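Local coordinates for hydrogenase expression/formation protein (HypB) (Archaeoglobus fulgidus, PDB 2WSM) that probably serves as a GTP-hydrolysing, nickel- and zinc-binding maturation factor for hydrogenase, forming dimers in a GTP-dependent manner, at residues G142-V145 against V146-P150; V174-M177 against K178-K182; L183-P186 against R187-I190; W204-F207 against L208-I211. All coordinates share one frame; numbering follows the deposited sequence.

Contact 1: G142-V145 against V146-P150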
loop_
_atom_site.group_PDB
_atom_site.type_symbol
_atom_site.label_atom_id
_atom_site.label_comp_id
_atom_site.label_asym_id
_atom_site.label_seq_id
_atom_site.Cartn_x
_atom_site.Cartn_y
_atom_site.Cartn_z
ATOM N N GLY A 142 -5.824 8.316 15.178
ATOM C CA GLY A 142 -6.943 7.475 15.565
ATOM C C GLY A 142 -6.459 6.132 16.075
ATOM O O GLY A 142 -5.532 5.547 15.515
ATOM N N ASP A 143 -7.085 5.637 17.139
ATOM C CA ASP A 143 -6.648 4.391 17.767
ATOM C C ASP A 143 -7.127 3.118 17.062
ATOM O O ASP A 143 -6.886 2.011 17.542
ATOM C CB ASP A 143 -7.014 4.371 19.256
ATOM C CG ASP A 143 -8.486 4.626 19.497
ATOM O OD1 ASP A 143 -9.311 4.101 18.728
ATOM O OD2 ASP A 143 -8.816 5.347 20.462
ATOM N N ASP A 144 -7.795 3.278 15.923
ATOM C CA ASP A 144 -8.166 2.141 15.082
ATOM C C ASP A 144 -7.262 2.028 13.843
ATOM O O ASP A 144 -7.490 1.193 12.971
ATOM C CB ASP A 144 -9.619 2.262 14.632
ATOM C CG ASP A 144 -9.849 3.469 13.745
ATOM O OD1 ASP A 144 -9.056 4.436 13.827
ATOM O OD2 ASP A 144 -10.822 3.453 12.966
ATOM N N VAL A 145 -6.244 2.876 13.772
ATOM C CA VAL A 145 -5.327 2.885 12.634
ATOM C C VAL A 145 -4.511 1.590 12.526
ATOM O O VAL A 145 -4.215 1.135 11.432
ATOM C CB VAL A 145 -4.384 4.109 12.684
ATOM C CG1 VAL A 145 -3.548 4.068 13.946
ATOM C CG2 VAL A 145 -3.500 4.178 11.430
ATOM N N VAL A 146 -4.158 0.985 13.652
ATOM C CA VAL A 146 -3.449 -0.283 13.595
ATOM C C VAL A 146 -4.347 -1.374 13.020
ATOM O O VAL A 146 -3.954 -2.095 12.105
ATOM C CB VAL A 146 -2.913 -0.727 14.967
ATOM C CG1 VAL A 146 -2.321 -2.129 14.867
ATOM C CG2 VAL A 146 -1.873 0.265 15.487
ATOM N N GLU A 147 -5.562 -1.488 13.540
ATOM C CA GLU A 147 -6.446 -2.551 13.090
ATOM C C GLU A 147 -6.917 -2.363 11.646
ATOM O O GLU A 147 -7.236 -3.332 10.970
ATOM C CB GLU A 147 -7.620 -2.754 14.058
ATOM C CG GLU A 147 -8.597 -1.598 14.170
ATOM C CD GLU A 147 -9.765 -1.934 15.088
ATOM O OE1 GLU A 147 -10.282 -1.018 15.759
ATOM O OE2 GLU A 147 -10.162 -3.119 15.143
ATOM N N LYS A 148 -6.952 -1.119 11.182
ATOM C CA LYS A 148 -7.280 -0.821 9.792
ATOM C C LYS A 148 -6.159 -1.202 8.817
ATOM O O LYS A 148 -6.405 -1.328 7.626
ATOM C CB LYS A 148 -7.558 0.674 9.617
ATOM C CG LYS A 148 -8.928 1.150 10.062
ATOM C CD LYS A 148 -8.997 2.665 9.894
ATOM C CE LYS A 148 -10.402 3.207 10.089
ATOM N NZ LYS A 148 -10.417 4.702 10.039
ATOM N N HIS A 149 -4.930 -1.354 9.312
ATOM C CA HIS A 149 -3.777 -1.578 8.425
ATOM C C HIS A 149 -2.919 -2.771 8.831
ATOM O O HIS A 149 -1.744 -2.620 9.158
ATOM C CB HIS A 149 -2.918 -0.307 8.331
ATOM C CG HIS A 149 -3.666 0.876 7.807
ATOM N ND1 HIS A 149 -4.202 1.839 8.631
ATOM C CD2 HIS A 149 -4.014 1.222 6.545
ATOM C CE1 HIS A 149 -4.826 2.745 7.898
ATOM N NE2 HIS A 149 -4.730 2.391 6.628
ATOM N N PRO A 150 -3.506 -3.968 8.793
ATOM C CA PRO A 150 -2.806 -5.189 9.200
ATOM C C PRO A 150 -1.589 -5.473 8.330
ATOM O O PRO A 150 -0.585 -5.942 8.855
ATOM C CB PRO A 150 -3.850 -6.291 8.976
ATOM C CG PRO A 150 -5.156 -5.587 8.858
ATOM C CD PRO A 150 -4.871 -4.237 8.313
HETATM O O HOH W 1 -5.691 -0.059 16.350
#

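Contact 2: V174-M177 against K178-K182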
loop_
_atom_site.group_PDB
_atom_site.type_symbol
_atom_site.label_atom_id
_atom_site.label_comp_id
_atom_site.label_asym_id
_atom_site.label_seq_id
_atom_site.Cartn_x
_atom_site.Cartn_y
_atom_site.Cartn_z
ATOM N N VAL A 174 -4.469 4.439 23.906
ATOM C CA VAL A 174 -3.135 3.935 23.612
ATOM C C VAL A 174 -3.024 2.431 23.828
ATOM O O VAL A 174 -2.375 1.725 23.049
ATOM C CB VAL A 174 -2.055 4.664 24.445
ATOM C CG1 VAL A 174 -0.690 4.033 24.231
ATOM C CG2 VAL A 174 -2.020 6.129 24.079
ATOM N N GLU A 175 -3.658 1.939 24.887
ATOM C CA GLU A 175 -3.558 0.527 25.236
ATOM C C GLU A 175 -4.275 -0.371 24.234
ATOM O O GLU A 175 -3.954 -1.548 24.103
ATOM C CB GLU A 175 -4.050 0.291 26.668
ATOM C CG GLU A 175 -3.086 0.847 27.714
ATOM C CD GLU A 175 -1.659 0.343 27.503
ATOM O OE1 GLU A 175 -1.467 -0.894 27.474
ATOM O OE2 GLU A 175 -0.733 1.177 27.360
ATOM N N LYS A 176 -5.240 0.192 23.518
ATOM C CA LYS A 176 -5.890 -0.529 22.427
ATOM C C LYS A 176 -4.977 -0.599 21.195
ATOM O O LYS A 176 -4.921 -1.616 20.499
ATOM C CB LYS A 176 -7.197 0.158 22.052
ATOM C CG LYS A 176 -7.842 -0.402 20.814
ATOM C CD LYS A 176 -8.898 0.537 20.257
ATOM C CE LYS A 176 -9.260 0.136 18.836
ATOM N NZ LYS A 176 -9.522 -1.337 18.739
ATOM N N MET A 177 -4.268 0.494 20.924
ATOM C CA MET A 177 -3.362 0.532 19.788
ATOM C C MET A 177 -2.256 -0.498 20.005
ATOM O O MET A 177 -1.923 -1.270 19.109
ATOM C CB MET A 177 -2.793 1.943 19.589
ATOM C CG MET A 177 -3.851 2.971 19.258
ATOM S SD MET A 177 -3.241 4.656 19.052
ATOM C CE MET A 177 -2.375 4.529 17.486
ATOM N N LYS A 178 -1.717 -0.520 21.217
ATOM C CA LYS A 178 -0.687 -1.482 21.586
ATOM C C LYS A 178 -1.168 -2.921 21.410
ATOM O O LYS A 178 -0.474 -3.739 20.797
ATOM C CB LYS A 178 -0.240 -1.245 23.031
ATOM C CG LYS A 178 0.919 -2.114 23.479
ATOM C CD LYS A 178 1.439 -1.668 24.845
ATOM C CE LYS A 178 2.523 -2.605 25.383
ATOM N NZ LYS A 178 3.818 -2.529 24.630
ATOM N N ALA A 179 -2.354 -3.220 21.943
ATOM C CA ALA A 179 -2.922 -4.567 21.892
ATOM C C ALA A 179 -3.236 -5.028 20.466
ATOM O O ALA A 179 -3.016 -6.187 20.121
ATOM C CB ALA A 179 -4.179 -4.653 22.775
ATOM N N ASP A 180 -3.757 -4.126 19.640
ATOM C CA ASP A 180 -4.023 -4.453 18.240
ATOM C C ASP A 180 -2.710 -4.750 17.507
ATOM O O ASP A 180 -2.638 -5.647 16.677
ATOM C CB ASP A 180 -4.779 -3.320 17.544
ATOM C CG ASP A 180 -6.180 -3.117 18.103
ATOM O OD1 ASP A 180 -6.694 -4.027 18.771
ATOM O OD2 ASP A 180 -6.776 -2.044 17.876
ATOM N N ALA A 181 -1.669 -3.999 17.841
ATOM C CA ALA A 181 -0.351 -4.185 17.244
ATOM C C ALA A 181 0.228 -5.563 17.556
ATOM O O ALA A 181 0.776 -6.239 16.685
ATOM C CB ALA A 181 0.596 -3.093 17.728
ATOM N N LYS A 182 0.090 -5.959 18.816
ATOM C CA LYS A 182 0.572 -7.239 19.322
ATOM C C LYS A 182 -0.233 -8.418 18.775
ATOM O O LYS A 182 0.324 -9.467 18.444
ATOM C CB LYS A 182 0.508 -7.222 20.850
ATOM C CG LYS A 182 0.859 -8.532 21.522
ATOM C CD LYS A 182 0.985 -8.329 23.031
ATOM C CE LYS A 182 1.830 -7.095 23.333
ATOM N NZ LYS A 182 3.100 -7.083 22.538
#

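Contact 3: L183-P186 against R187-I190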
loop_
_atom_site.group_PDB
_atom_site.type_symbol
_atom_site.label_atom_id
_atom_site.label_comp_id
_atom_site.label_asym_id
_atom_site.label_seq_id
_atom_site.Cartn_x
_atom_site.Cartn_y
_atom_site.Cartn_z
ATOM N N LEU A 183 -1.545 -8.246 18.676
ATOM C CA LEU A 183 -2.379 -9.278 18.078
ATOM C C LEU A 183 -1.980 -9.513 16.621
ATOM O O LEU A 183 -1.871 -10.660 16.169
ATOM C CB LEU A 183 -3.858 -8.893 18.151
ATOM C CG LEU A 183 -4.823 -9.989 17.691
ATOM C CD1 LEU A 183 -4.876 -11.105 18.730
ATOM C CD2 LEU A 183 -6.220 -9.431 17.411
ATOM N N ILE A 184 -1.783 -8.417 15.890
ATOM C CA ILE A 184 -1.428 -8.478 14.477
ATOM C C ILE A 184 0.022 -8.936 14.290
ATOM O O ILE A 184 0.331 -9.640 13.340
ATOM C CB ILE A 184 -1.636 -7.104 13.769
ATOM C CG1 ILE A 184 -3.093 -6.647 13.889
ATOM C CG2 ILE A 184 -1.244 -7.185 12.293
ATOM C CD1 ILE A 184 -3.495 -5.579 12.877
ATOM N N ASN A 185 0.905 -8.549 15.206
ATOM C CA ASN A 185 2.330 -8.827 15.036
ATOM C C ASN A 185 2.982 -9.197 16.356
ATOM O O ASN A 185 3.592 -8.353 17.010
ATOM C CB ASN A 185 3.046 -7.625 14.396
ATOM C CG ASN A 185 4.483 -7.932 14.004
ATOM O OD1 ASN A 185 5.130 -8.799 14.589
ATOM N ND2 ASN A 185 4.990 -7.212 13.004
ATOM N N PRO A 186 2.857 -10.472 16.746
ATOM C CA PRO A 186 3.284 -10.965 18.059
ATOM C C PRO A 186 4.789 -10.840 18.282
ATOM O O PRO A 186 5.219 -10.712 19.427
ATOM C CB PRO A 186 2.865 -12.442 18.032
ATOM C CG PRO A 186 1.819 -12.527 16.980
ATOM C CD PRO A 186 2.228 -11.530 15.942
ATOM N N ARG A 187 5.574 -10.857 17.211
ATOM C CA ARG A 187 7.032 -10.828 17.344
ATOM C C ARG A 187 7.642 -9.425 17.481
ATOM O O ARG A 187 8.753 -9.278 17.994
ATOM C CB ARG A 187 7.689 -11.597 16.191
ATOM C CG ARG A 187 7.352 -13.084 16.204
ATOM C CD ARG A 187 7.886 -13.832 14.987
ATOM N NE ARG A 187 7.070 -15.013 14.696
ATOM C CZ ARG A 187 7.109 -16.145 15.396
ATOM N NH1 ARG A 187 7.933 -16.260 16.430
ATOM N NH2 ARG A 187 6.324 -17.166 15.065
ATOM N N ALA A 188 6.920 -8.401 17.031
ATOM C CA ALA A 188 7.462 -7.038 17.000
ATOM C C ALA A 188 7.637 -6.426 18.375
ATOM O O ALA A 188 6.756 -6.536 19.220
ATOM C CB ALA A 188 6.579 -6.133 16.152
ATOM N N LYS A 189 8.767 -5.758 18.591
ATOM C CA LYS A 189 8.901 -4.898 19.752
ATOM C C LYS A 189 7.921 -3.744 19.572
ATOM O O LYS A 189 7.620 -3.347 18.445
ATOM C CB LYS A 189 10.330 -4.352 19.878
ATOM C CG LYS A 189 11.431 -5.412 19.867
ATOM C CD LYS A 189 12.807 -4.783 20.100
ATOM C CE LYS A 189 13.941 -5.723 19.694
ATOM N NZ LYS A 189 14.211 -6.795 20.696
ATOM N N ILE A 190 7.424 -3.210 20.677
ATOM C CA ILE A 190 6.493 -2.095 20.627
ATOM C C ILE A 190 6.938 -1.026 21.612
ATOM O O ILE A 190 7.155 -1.302 22.788
ATOM C CB ILE A 190 5.049 -2.541 20.954
ATOM C CG1 ILE A 190 4.572 -3.581 19.938
ATOM C CG2 ILE A 190 4.113 -1.358 20.955
ATOM C CD1 ILE A 190 3.149 -4.060 20.163
HETATM O O HOH W 2 5.135 -11.548 14.326
#

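Contact 4: W204-F207 against L208-I211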
loop_
_atom_site.group_PDB
_atom_site.type_symbol
_atom_site.label_atom_id
_atom_site.label_comp_id
_atom_site.label_asym_id
_atom_site.label_seq_id
_atom_site.Cartn_x
_atom_site.Cartn_y
_atom_site.Cartn_z
ATOM N N TRP A 204 14.211 3.242 22.270
ATOM C CA TRP A 204 14.481 3.313 20.836
ATOM C C TRP A 204 15.974 3.251 20.567
ATOM O O TRP A 204 16.441 2.493 19.715
ATOM C CB TRP A 204 13.890 4.602 20.256
ATOM C CG TRP A 204 14.457 5.025 18.923
ATOM C CD1 TRP A 204 15.294 6.071 18.690
ATOM C CD2 TRP A 204 14.222 4.410 17.644
ATOM N NE1 TRP A 204 15.596 6.152 17.347
ATOM C CE2 TRP A 204 14.951 5.143 16.685
ATOM C CE3 TRP A 204 13.472 3.309 17.220
ATOM C CZ2 TRP A 204 14.946 4.816 15.324
ATOM C CZ3 TRP A 204 13.464 2.986 15.863
ATOM C CH2 TRP A 204 14.197 3.735 14.936
ATOM N N ILE A 205 16.725 4.047 21.315
ATOM C CA ILE A 205 18.169 4.114 21.138
ATOM C C ILE A 205 18.789 2.759 21.454
ATOM O O ILE A 205 19.634 2.263 20.705
ATOM C CB ILE A 205 18.787 5.204 22.028
ATOM C CG1 ILE A 205 18.337 6.589 21.558
ATOM C CG2 ILE A 205 20.300 5.095 22.030
ATOM C CD1 ILE A 205 19.020 7.061 20.293
ATOM N N ASP A 206 18.351 2.161 22.558
ATOM C CA ASP A 206 18.801 0.826 22.944
ATOM C C ASP A 206 18.558 -0.205 21.846
ATOM O O ASP A 206 19.388 -1.077 21.612
ATOM C CB ASP A 206 18.116 0.380 24.239
ATOM C CG ASP A 206 18.627 1.131 25.463
ATOM O OD1 ASP A 206 19.807 1.546 25.466
ATOM O OD2 ASP A 206 17.846 1.303 26.424
ATOM N N PHE A 207 17.416 -0.113 21.176
ATOM C CA PHE A 207 17.135 -1.005 20.056
ATOM C C PHE A 207 18.153 -0.809 18.933
ATOM O O PHE A 207 18.619 -1.775 18.331
ATOM C CB PHE A 207 15.719 -0.774 19.534
ATOM C CG PHE A 207 15.514 -1.205 18.109
ATOM C CD1 PHE A 207 15.350 -2.540 17.790
ATOM C CD2 PHE A 207 15.461 -0.268 17.090
ATOM C CE1 PHE A 207 15.148 -2.935 16.483
ATOM C CE2 PHE A 207 15.260 -0.656 15.785
ATOM C CZ PHE A 207 15.105 -1.992 15.478
ATOM N N LEU A 208 18.494 0.445 18.653
ATOM C CA LEU A 208 19.490 0.745 17.626
ATOM C C LEU A 208 20.875 0.207 17.999
ATOM O O LEU A 208 21.561 -0.368 17.166
ATOM C CB LEU A 208 19.565 2.251 17.365
ATOM C CG LEU A 208 18.396 2.911 16.637
ATOM C CD1 LEU A 208 18.656 4.409 16.495
ATOM C CD2 LEU A 208 18.162 2.259 15.275
ATOM N N ARG A 209 21.282 0.405 19.248
ATOM C CA ARG A 209 22.561 -0.122 19.716
ATOM C C ARG A 209 22.584 -1.636 19.560
ATOM O O ARG A 209 23.581 -2.211 19.123
ATOM C CB ARG A 209 22.827 0.268 21.175
ATOM C CG ARG A 209 23.125 1.752 21.383
ATOM C CD ARG A 209 23.465 2.062 22.843
ATOM N NE ARG A 209 23.849 3.460 23.037
ATOM C CZ ARG A 209 23.199 4.319 23.817
ATOM N NH1 ARG A 209 23.627 5.572 23.926
ATOM N NH2 ARG A 209 22.128 3.927 24.496
ATOM N N GLY A 210 21.475 -2.278 19.906
ATOM C CA GLY A 210 21.365 -3.714 19.757
ATOM C C GLY A 210 21.658 -4.179 18.341
ATOM O O GLY A 210 22.402 -5.137 18.139
ATOM N N ILE A 211 21.081 -3.503 17.353
ATOM C CA ILE A 211 21.209 -3.947 15.969
ATOM C C ILE A 211 22.565 -3.601 15.342
ATOM O O ILE A 211 22.966 -4.197 14.347
ATOM C CB ILE A 211 20.067 -3.398 15.089
ATOM C CG1 ILE A 211 20.193 -1.878 14.928
ATOM C CG2 ILE A 211 18.713 -3.789 15.680
ATOM C CD1 ILE A 211 19.256 -1.279 13.889
#

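Contact 1: G142-V145 against V146-P150
Asp144 and Val145 meet Lys148 and His149 in a local contact, where the loop after strand 132-138 runs through a type I beta turn, Gly142 to Val145, into the short, weakly bonded helix 145-148. The backbone supplies one grip, with Lys148 N donating to Asp144 O at 3.0 Å. The same two residues pair again at the surface: the extended lysine chain passes Asp144 and brings NZ to 3.2 Å from OD2 in a salt bridge. The carboxylate reaches it because Asp144 CG lies between the backbone N and carbonyl carbon (chi1 64°). One residue on, the His149 side chain comes back to Val145, and ND1 gives its hydrogen to Val145 O at 2.9 Å. This bond sets the turn of the ring: the oxygen sits at its edge, and the donor lies in the carbonyl plane on a lone pair, with N-H...O at 157°. Val145 CG2 packs 3.7 Å from that ND1. Water 1 ties the turn to the helix by donating to Asp143 O at 2.7 Å and accepting from Glu147 N at 3.2 Å, while Glu147 OE1 bridges to Lys176. His149 also packs on Glu151 of the second subunit. The whole is a beta turn leading into a single helical turn, with His149 at the N-cap of helix 150-154, within the nucleotide-binding domain of a P-loop GTPase.

Contact 2: V174-M177 against K178-K182
Val174 opens this stretch of helix 174-184, its O accepting from Lys178 N at 3.0 Å, the straightest of the four backbone bonds that join the two segments (168°). Glu175 follows with its carbonyl taking Ala179 N from above the carbonyl plane. Its side chain, bent at chi2, lies alongside that of Lys178 and points the same way, yet OE1 touches only the aliphatic part, 4.0 Å from Lys178 CD; the charged OE1 and NZ stay 6.2 Å apart. Lys176 carries the main polar contact. Its CG stands opposite the backbone N (chi1 172°) and the chain runs extended until a bend at chi4 turns NZ onto Asp180, one helical turn further on. NZ bonds Asp180 OD2 at 3.0 Å, using the syn lone pair of OD2, on the side of the other carboxylate oxygen, while Lys176 O accepts Asp180 N at 2.9 Å. Because NZ also makes a salt bridge to Glu147, one ammonium serves two carboxylates, which would help both remain ionised. Cutting Lys176 back to an alanine would probably leave Asp180 and Glu147 facing each other without the positive charge that joins them. Met177 is buried; Met177 O takes Ala181 N at 3.0 Å, and its side chain leaves the helix and packs on Val145 and Ile161. Helix 174-184 thus packs its Met177 and Ala181 side on strand 158-162, meets strand 189-192 through Ala181 and Lys178, and turns Lys176 and Asp180 to helix 145-148.

Contact 3: L183-P186 against R187-I190
Asn185 and Ala188 meet most closely through the amide oxygen, with Asn185 OD1 3.1 Å from Ala188 N and 3.4 Å from Arg187 N. The oxygen is shared between two backbone N-H groups, and both bonds are weak, bent to 131° and 124°. The Ala188 methyl lies against the same amide, CB 3.5 Å from Asn185 CG. Round these, Asn185 O accepts Ala188 N in a third weak bond at 3.3 Å, closing a type I beta turn. Water 2 bridges Asn185 and Arg187, donating to Asn185 OD1 at 2.8 Å and accepting from Arg187 N at 3.0 Å. The first torsion, chi1 -171°, sets the amide beside the carbonyl carbon, where OD1 can look into the turn. Further out, ND2 donates to Phe153 O and Ala156 O, which fixes which end of the amide faces the turn. A leucine at Asn185 would probably leave the N-H groups of Arg187 and Ala188 without their side-chain acceptor, and the carbonyls of Phe153 and Ala156 without their donor. The OD1 to Arg187 N bond makes a weak Asx turn, and the main-chain bond a type I beta turn on the same residues; together they form the link from helix 174-184 to strand 189-192 that completes a beta-alpha-beta crossover from strand 158-162 in this P-loop fold.

Contact 4: W204-F207 against L208-I211
Leu208 lies over one face of the Trp204 indole, its CD1 offset toward the rim and 3.8 Å from CE2. The other methyl, CD2, lies 4.1 Å from Phe207 CD2, so one leucine touches both aromatic rings. Phe207 in turn presents a face to Ile211: CG2 stands 4.2 Å from the ring centroid, 28° off the normal, in a CH-pi contact. That methyl gets there because Ile211 CG1 takes the cramped site between backbone N and carbonyl carbon (chi1 68°), turning CG2 back along the helix. On another side, the Arg209 guanidinium lays its face on Ile205 CG2, 3.5 Å from CZ, and meets Asp206 with its edge. There NH2 and OD1 are 3.5 Å apart, a weak hydrogen bond within a salt bridge, the carboxylate and guanidinium planes turned 44° from each other. Beneath run four backbone i to i+4 bonds, among them Arg209 N to Ile205 O at 2.9 Å. Trp204 NE1 is held by Thr50 OG1. Helix 201-212 packs through Trp204, Ile205 and Leu208 on helix 43-54, while Trp204 reaches strand 132-138 and Ile211 rests on that strand and on strand 31-37.

How the contacts relate
Contacts 1 to 3 form one connected cluster, while contact 4 stands apart, touching it only where Lys189 CE packs against Phe207 CD1. Contact 1 is bound to contact 2 by the Glu147-Lys176 salt bridge and to contact 3 by Ile184, which packs on Val146 and Pro150. Contacts 2 and 3 share helix 174-184, and Ile190 folds back onto Ala181. Contacts 1 and 2, partly buried, add a Lys-Asp salt bridge at the surface to backbone hydrogen bonds. In contact 3 a buried amide and a water bridge do the work, with only weak bonds. Contact 4, nearest the chain's centre and with four buried residues, relies instead on aromatic and aliphatic packing, leaving its single weak salt bridge at the margin.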